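Local coordinates for fiber protein 2 (Fowl adenovirus 1, PDB 2VTW) that probably forms the spikes at the vertices of the icosahedral capsid and attaches the virion to its host receptor, here seen as the C-terminal receptor-binding head, at residues I147-V153 against I189-H194; F29-L35 against S47-V52. All blocks are in the same frame, centred on the assembly; numbering follows the deposited sequence.

Contact 1: I147-V153 against I189-H194; sequences IDVRMQV and IGPVVH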
loop_
_atom_site.group_PDB
_atom_site.type_symbol
_atom_site.label_atom_id
_atom_site.label_comp_id
_atom_site.label_asym_id
_atom_site.label_seq_id
_atom_site.Cartn_x
_atom_site.Cartn_y
_atom_site.Cartn_z
ATOM N N ILE A 147 -12.439 -5.069 8.801
ATOM C CA ILE A 147 -11.354 -4.993 9.782
ATOM C C ILE A 147 -10.299 -4.047 9.201
ATOM O O ILE A 147 -9.783 -4.280 8.124
ATOM C CB ILE A 147 -10.702 -6.402 10.036
ATOM C CG1 ILE A 147 -11.705 -7.383 10.653
ATOM C CG2 ILE A 147 -9.491 -6.277 10.927
ATOM C CD1 ILE A 147 -11.188 -8.843 10.742
ATOM N N ASP A 148 -10.019 -2.961 9.903
ATOM C CA ASP A 148 -8.890 -2.115 9.568
ATOM C C ASP A 148 -7.695 -2.643 10.340
ATOM O O ASP A 148 -7.854 -3.122 11.476
ATOM C CB ASP A 148 -9.154 -0.693 10.002
ATOM C CG ASP A 148 -10.261 -0.030 9.196
ATOM O OD1 ASP A 148 -10.419 -0.377 8.005
ATOM O OD2 ASP A 148 -10.924 0.852 9.769
ATOM N N VAL A 149 -6.512 -2.568 9.730
ATOM C CA VAL A 149 -5.275 -2.941 10.403
ATOM C C VAL A 149 -4.324 -1.740 10.519
ATOM O O VAL A 149 -3.929 -1.150 9.497
ATOM C CB VAL A 149 -4.574 -4.090 9.651
ATOM C CG1 VAL A 149 -3.424 -4.646 10.498
ATOM C CG2 VAL A 149 -5.586 -5.209 9.293
ATOM N N ARG A 150 -3.991 -1.371 11.756
ATOM C CA ARG A 150 -2.917 -0.410 12.043
ATOM C C ARG A 150 -1.568 -1.124 12.110
ATOM O O ARG A 150 -1.435 -2.140 12.772
ATOM C CB ARG A 150 -3.185 0.320 13.345
ATOM C CG ARG A 150 -2.190 1.462 13.653
ATOM C CD ARG A 150 -2.449 2.655 12.809
ATOM N NE ARG A 150 -3.734 3.268 13.109
ATOM C CZ ARG A 150 -4.209 4.364 12.531
ATOM N NH1 ARG A 150 -3.529 4.976 11.583
ATOM N NH2 ARG A 150 -5.384 4.853 12.915
ATOM N N MET A 151 -0.563 -0.594 11.412
ATOM C CA MET A 151 0.744 -1.230 11.357
ATOM C C MET A 151 1.833 -0.255 11.859
ATOM O O MET A 151 1.956 0.875 11.359
ATOM C CB MET A 151 1.020 -1.726 9.955
ATOM C CG MET A 151 -0.093 -2.632 9.387
ATOM S SD MET A 151 -0.018 -2.705 7.599
ATOM C CE MET A 151 -1.699 -3.138 7.213
ATOM N N GLN A 152 2.592 -0.701 12.873
ATOM C CA GLN A 152 3.494 0.161 13.607
ATOM C C GLN A 152 4.756 -0.604 14.016
ATOM O O GLN A 152 4.703 -1.535 14.836
ATOM C CB GLN A 152 2.798 0.726 14.837
ATOM C CG GLN A 152 3.632 1.722 15.676
ATOM C CD GLN A 152 3.051 1.876 17.065
ATOM O OE1 GLN A 152 2.019 2.519 17.256
ATOM N NE2 GLN A 152 3.694 1.253 18.047
ATOM N N VAL A 153 5.889 -0.229 13.427
ATOM C CA VAL A 153 7.179 -0.720 13.932
ATOM C C VAL A 153 7.386 -0.119 15.337
ATOM O O VAL A 153 7.257 1.089 15.542
ATOM C CB VAL A 153 8.315 -0.351 13.013
ATOM C CG1 VAL A 153 9.671 -0.639 13.674
ATOM C CG2 VAL A 153 8.174 -1.105 11.709
ATOM N N ILE A 189 -8.353 -13.346 7.144
ATOM C CA ILE A 189 -8.052 -11.997 6.675
ATOM C C ILE A 189 -6.719 -12.003 5.985
ATOM O O ILE A 189 -5.786 -12.676 6.430
ATOM C CB ILE A 189 -8.029 -10.981 7.836
ATOM C CG1 ILE A 189 -7.712 -9.563 7.334
ATOM C CG2 ILE A 189 -7.005 -11.394 8.866
ATOM C CD1 ILE A 189 -8.009 -8.471 8.333
ATOM N N GLY A 190 -6.651 -11.250 4.887
ATOM C CA GLY A 190 -5.408 -10.996 4.171
ATOM C C GLY A 190 -5.566 -11.065 2.670
ATOM O O GLY A 190 -6.673 -11.288 2.167
ATOM N N PRO A 191 -4.452 -10.903 1.940
ATOM C CA PRO A 191 -3.116 -10.610 2.498
ATOM C C PRO A 191 -3.017 -9.176 3.009
ATOM O O PRO A 191 -3.457 -8.242 2.332
ATOM C CB PRO A 191 -2.170 -10.836 1.317
ATOM C CG PRO A 191 -3.015 -10.675 0.095
ATOM C CD PRO A 191 -4.438 -10.994 0.479
ATOM N N VAL A 192 -2.518 -9.018 4.233
ATOM C CA VAL A 192 -2.274 -7.705 4.802
ATOM C C VAL A 192 -0.833 -7.370 4.478
ATOM O O VAL A 192 0.065 -8.078 4.947
ATOM C CB VAL A 192 -2.487 -7.720 6.299
ATOM C CG1 VAL A 192 -2.149 -6.348 6.908
ATOM C CG2 VAL A 192 -3.935 -8.150 6.630
ATOM N N VAL A 193 -0.596 -6.332 3.662
ATOM C CA VAL A 193 0.753 -6.059 3.177
ATOM C C VAL A 193 1.234 -4.765 3.803
ATOM O O VAL A 193 0.526 -3.742 3.794
ATOM C CB VAL A 193 0.886 -6.060 1.635
ATOM C CG1 VAL A 193 2.294 -5.786 1.215
ATOM C CG2 VAL A 193 0.420 -7.391 1.016
ATOM N N HIS A 194 2.420 -4.841 4.414
ATOM C CA HIS A 194 3.058 -3.713 5.080
ATOM C C HIS A 194 4.402 -3.488 4.455
ATOM O O HIS A 194 5.105 -4.445 4.181
ATOM C CB HIS A 194 3.264 -4.028 6.556
ATOM C CG HIS A 194 3.897 -2.919 7.320
ATOM N ND1 HIS A 194 5.149 -3.029 7.877
ATOM C CD2 HIS A 194 3.478 -1.655 7.577
ATOM C CE1 HIS A 194 5.453 -1.900 8.488
ATOM N NE2 HIS A 194 4.460 -1.049 8.317
HETATM O O HOH W 1 4.235 1.227 9.783
#
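With CG set beside the backbone N (chi1 -53°) and the chain extended from there, M151 runs back along H194, whose ring swings out anti to its own N (chi1 -179°). The two side chains pass each other in opposite directions. M151 CB lies 3.4 Å from H194 CD2, approaching the ring obliquely, and the sulfur SD sits 4.6 Å from the ring centroid, also oblique. At the tip of M151, CE presses on V192 CG1 at 3.3 Å, tighter than a usual carbon contact. V192 CG1 also meets V149 CG1 end to end at 4.2 Å. Farther along, the extended chain of I189 carries CD1 up to I147, where it lies 3.7 Å from CG2, and the same methyl reaches V149 CG2. F169 and F171 of strand 163-173 join this apolar cluster. At the other end, V153 CG2 stands at the edge of the H194 ring.

No direct hydrogen bond links 147-153 to 189-194. One water does, donating a hydrogen bond to M151 O at 2.8 Å and meeting H194 NE2 at 2.7 Å, in the plane of the ring. Inside the head domain, strands 147-157 and 185-197 both pair with strand 129-140 and face each other through side chains, the segment axes 9.1 Å apart at 34°. The direct contact is therefore mostly apolar, while a single water serves a backbone carbonyl and an imidazole nitrogen and probably helps fix the histidine's tilt.

Contact 2: F29-L35 against S47-V52; sequences FNGSYFL and SLYVKV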
loop_
_atom_site.group_PDB
_atom_site.type_symbol
_atom_site.label_atom_id
_atom_site.label_comp_id
_atom_site.label_asym_id
_atom_site.label_seq_id
_atom_site.Cartn_x
_atom_site.Cartn_y
_atom_site.Cartn_z
ATOM N N PHE A 29 -5.217 -15.719 22.836
ATOM C CA PHE A 29 -5.914 -16.747 22.103
ATOM C C PHE A 29 -4.987 -17.212 21.014
ATOM O O PHE A 29 -3.926 -16.638 20.811
ATOM C CB PHE A 29 -7.258 -16.232 21.532
ATOM C CG PHE A 29 -7.116 -15.118 20.502
ATOM C CD1 PHE A 29 -7.076 -15.418 19.139
ATOM C CD2 PHE A 29 -7.024 -13.778 20.901
ATOM C CE1 PHE A 29 -6.948 -14.409 18.177
ATOM C CE2 PHE A 29 -6.891 -12.763 19.943
ATOM C CZ PHE A 29 -6.869 -13.088 18.576
ATOM N N ASN A 30 -5.391 -18.256 20.314
ATOM C CA ASN A 30 -4.555 -18.839 19.297
ATOM C C ASN A 30 -5.153 -18.721 17.881
ATOM O O ASN A 30 -6.348 -18.890 17.682
ATOM C CB ASN A 30 -4.287 -20.288 19.672
ATOM C CG ASN A 30 -3.590 -20.401 21.020
ATOM O OD1 ASN A 30 -4.153 -20.936 21.983
ATOM N ND2 ASN A 30 -2.372 -19.834 21.110
ATOM N N GLY A 31 -4.297 -18.442 16.909
ATOM C CA GLY A 31 -4.721 -18.307 15.521
ATOM C C GLY A 31 -3.646 -18.849 14.625
ATOM O O GLY A 31 -2.508 -18.990 15.057
ATOM N N SER A 32 -4.016 -19.188 13.389
ATOM C CA SER A 32 -3.051 -19.579 12.372
ATOM C C SER A 32 -2.605 -18.337 11.602
ATOM O O SER A 32 -3.255 -17.291 11.665
ATOM C CB SER A 32 -3.666 -20.604 11.424
ATOM O OG SER A 32 -4.371 -21.595 12.179
ATOM N N TYR A 33 -1.500 -18.449 10.883
ATOM C CA TYR A 33 -0.991 -17.309 10.131
ATOM C C TYR A 33 -0.141 -17.823 8.995
ATOM O O TYR A 33 0.367 -18.953 9.033
ATOM C CB TYR A 33 -0.191 -16.351 11.030
ATOM C CG TYR A 33 1.120 -16.958 11.467
ATOM C CD1 TYR A 33 2.230 -16.890 10.640
ATOM C CD2 TYR A 33 1.224 -17.675 12.662
ATOM C CE1 TYR A 33 3.434 -17.485 10.992
ATOM C CE2 TYR A 33 2.452 -18.301 13.029
ATOM C CZ TYR A 33 3.542 -18.184 12.180
ATOM O OH TYR A 33 4.750 -18.763 12.468
ATOM N N PHE A 34 -0.003 -17.000 7.964
ATOM C CA PHE A 34 1.004 -17.221 6.974
ATOM C C PHE A 34 1.698 -15.885 6.707
ATOM O O PHE A 34 1.046 -14.891 6.349
ATOM C CB PHE A 34 0.383 -17.811 5.733
ATOM C CG PHE A 34 1.378 -18.420 4.803
ATOM C CD1 PHE A 34 2.339 -19.315 5.270
ATOM C CD2 PHE A 34 1.374 -18.117 3.466
ATOM C CE1 PHE A 34 3.256 -19.885 4.426
ATOM C CE2 PHE A 34 2.313 -18.691 2.612
ATOM C CZ PHE A 34 3.257 -19.571 3.115
ATOM N N LEU A 35 3.017 -15.885 6.905
ATOM C CA LEU A 35 3.879 -14.694 6.877
ATOM C C LEU A 35 4.911 -14.870 5.777
ATOM O O LEU A 35 5.644 -15.863 5.761
ATOM C CB LEU A 35 4.592 -14.562 8.224
ATOM C CG LEU A 35 5.696 -13.509 8.367
ATOM C CD1 LEU A 35 5.090 -12.103 8.108
ATOM C CD2 LEU A 35 6.353 -13.588 9.773
ATOM N N SER A 47 3.959 -9.639 3.894
ATOM C CA SER A 47 2.602 -10.127 3.592
ATOM C C SER A 47 2.164 -11.106 4.669
ATOM O O SER A 47 2.857 -12.091 4.948
ATOM C CB SER A 47 2.552 -10.793 2.221
ATOM O OG SER A 47 1.291 -11.416 2.010
ATOM N N LEU A 48 1.016 -10.817 5.276
ATOM C CA LEU A 48 0.496 -11.565 6.412
ATOM C C LEU A 48 -0.989 -11.993 6.248
ATOM O O LEU A 48 -1.858 -11.144 6.104
ATOM C CB LEU A 48 0.626 -10.714 7.683
ATOM C CG LEU A 48 0.126 -11.340 8.982
ATOM C CD1 LEU A 48 1.052 -12.523 9.340
ATOM C CD2 LEU A 48 0.039 -10.334 10.124
ATOM N N TYR A 49 -1.272 -13.294 6.281
ATOM C CA TYR A 49 -2.642 -13.783 6.471
ATOM C C TYR A 49 -2.845 -14.247 7.923
ATOM O O TYR A 49 -1.931 -14.825 8.530
ATOM C CB TYR A 49 -2.947 -14.958 5.575
ATOM C CG TYR A 49 -2.907 -14.740 4.078
ATOM C CD1 TYR A 49 -4.061 -14.358 3.365
ATOM C CD2 TYR A 49 -1.755 -14.979 3.368
ATOM C CE1 TYR A 49 -4.028 -14.208 1.989
ATOM C CE2 TYR A 49 -1.713 -14.822 2.027
ATOM C CZ TYR A 49 -2.843 -14.436 1.332
ATOM O OH TYR A 49 -2.731 -14.302 -0.043
ATOM N N VAL A 50 -4.030 -13.998 8.481
ATOM C CA VAL A 50 -4.404 -14.457 9.831
ATOM C C VAL A 50 -5.767 -15.166 9.753
ATOM O O VAL A 50 -6.695 -14.669 9.091
ATOM C CB VAL A 50 -4.481 -13.276 10.855
ATOM C CG1 VAL A 50 -5.178 -13.692 12.168
ATOM C CG2 VAL A 50 -3.092 -12.740 11.176
ATOM N N LYS A 51 -5.897 -16.321 10.414
ATOM C CA LYS A 51 -7.225 -16.985 10.573
ATOM C C LYS A 51 -7.457 -17.409 12.038
ATOM O O LYS A 51 -6.556 -17.942 12.679
ATOM C CB LYS A 51 -7.365 -18.154 9.597
ATOM C CG LYS A 51 -8.762 -18.770 9.545
ATOM C CD LYS A 51 -8.782 -19.953 8.596
ATOM C CE LYS A 51 -10.137 -20.636 8.573
ATOM N NZ LYS A 51 -10.140 -21.572 7.421
ATOM N N VAL A 52 -8.647 -17.108 12.570
ATOM C CA VAL A 52 -9.036 -17.482 13.920
ATOM C C VAL A 52 -10.312 -18.351 13.846
ATOM O O VAL A 52 -11.312 -17.941 13.250
ATOM C CB VAL A 52 -9.286 -16.244 14.804
ATOM C CG1 VAL A 52 -9.419 -16.641 16.276
ATOM C CG2 VAL A 52 -8.163 -15.222 14.629
HETATM O O HOH W 2 -7.032 -20.938 13.367
#
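Strands 29-35 and 47-52 run antiparallel, their axes 4.6 Å apart at closest and their directions 165° from each other. S32 with K51 and F34 with Y49 are hydrogen-bonded pairs; Y33 with V50 and L35 with L48 are the non-hydrogen-bonded pairs between and beyond them. Of the four backbone bonds, Y49 N to F34 O is the shortest at 2.8 Å, and its donor lies in the carbonyl plane. K51 N, by contrast, reaches S32 O at 3.1 Å from above the carbonyl plane of S32. CA-H...O contacts fill the gaps between these bonds, as from Y33 CA to Y49 O.

On the side of the sheet bearing S32, F34, Y49 and K51, Y49 CD2 lies at the edge of the F34 ring, near its plane, and 4.3 Å from F34 CB. A water bridges S32 OG and K51 O there, so K51 O takes bonds from both S32 N and the water. On the other side, L48 CD1 packs against L35 CB at 4.2 Å and more loosely against Y33 CB. The Y33 ring leads away from 47-52, and its OH bonds to S9 OG and G89 N. At the far end, F29 has CG between its backbone N and carbonyl carbon (chi1 64°), which brings the ring over to V52: CE1 lies 3.8 Å from V52 CG1, the two side chains crossing at about a right angle. F72 and F179 meet that same ring edge-to-face.

This is a regular antiparallel beta hairpin, made by strands 28-40 and 43-53. It belongs to the all-beta head of the fibre, where L48 meets F169 and F171, and V50 meets F171, of strand 163-173 in the interior.

In the fold
The two contacts lie in one head domain, their centres 11 Å apart, and follow each other along the chain: contact 2 is complete before contact 1 begins. They join where strands 43-53 and 185-197 run side by side, with probable hydrogen bonds from I189 N to V50 O and from V192 N to L48 O. Contact 2 thus pairs neighbours within the sheet, whereas contact 1 faces strand 185-197 toward 147-157 across side chains and one water, without direct hydrogen bonds, while strand 129-140 pairs with both. F169 and F171 of strand 163-173 touch residues of both contacts, tying them into one apolar interior. Both also reach the second subunit, so this part of the sheet contributes to the trimer interface.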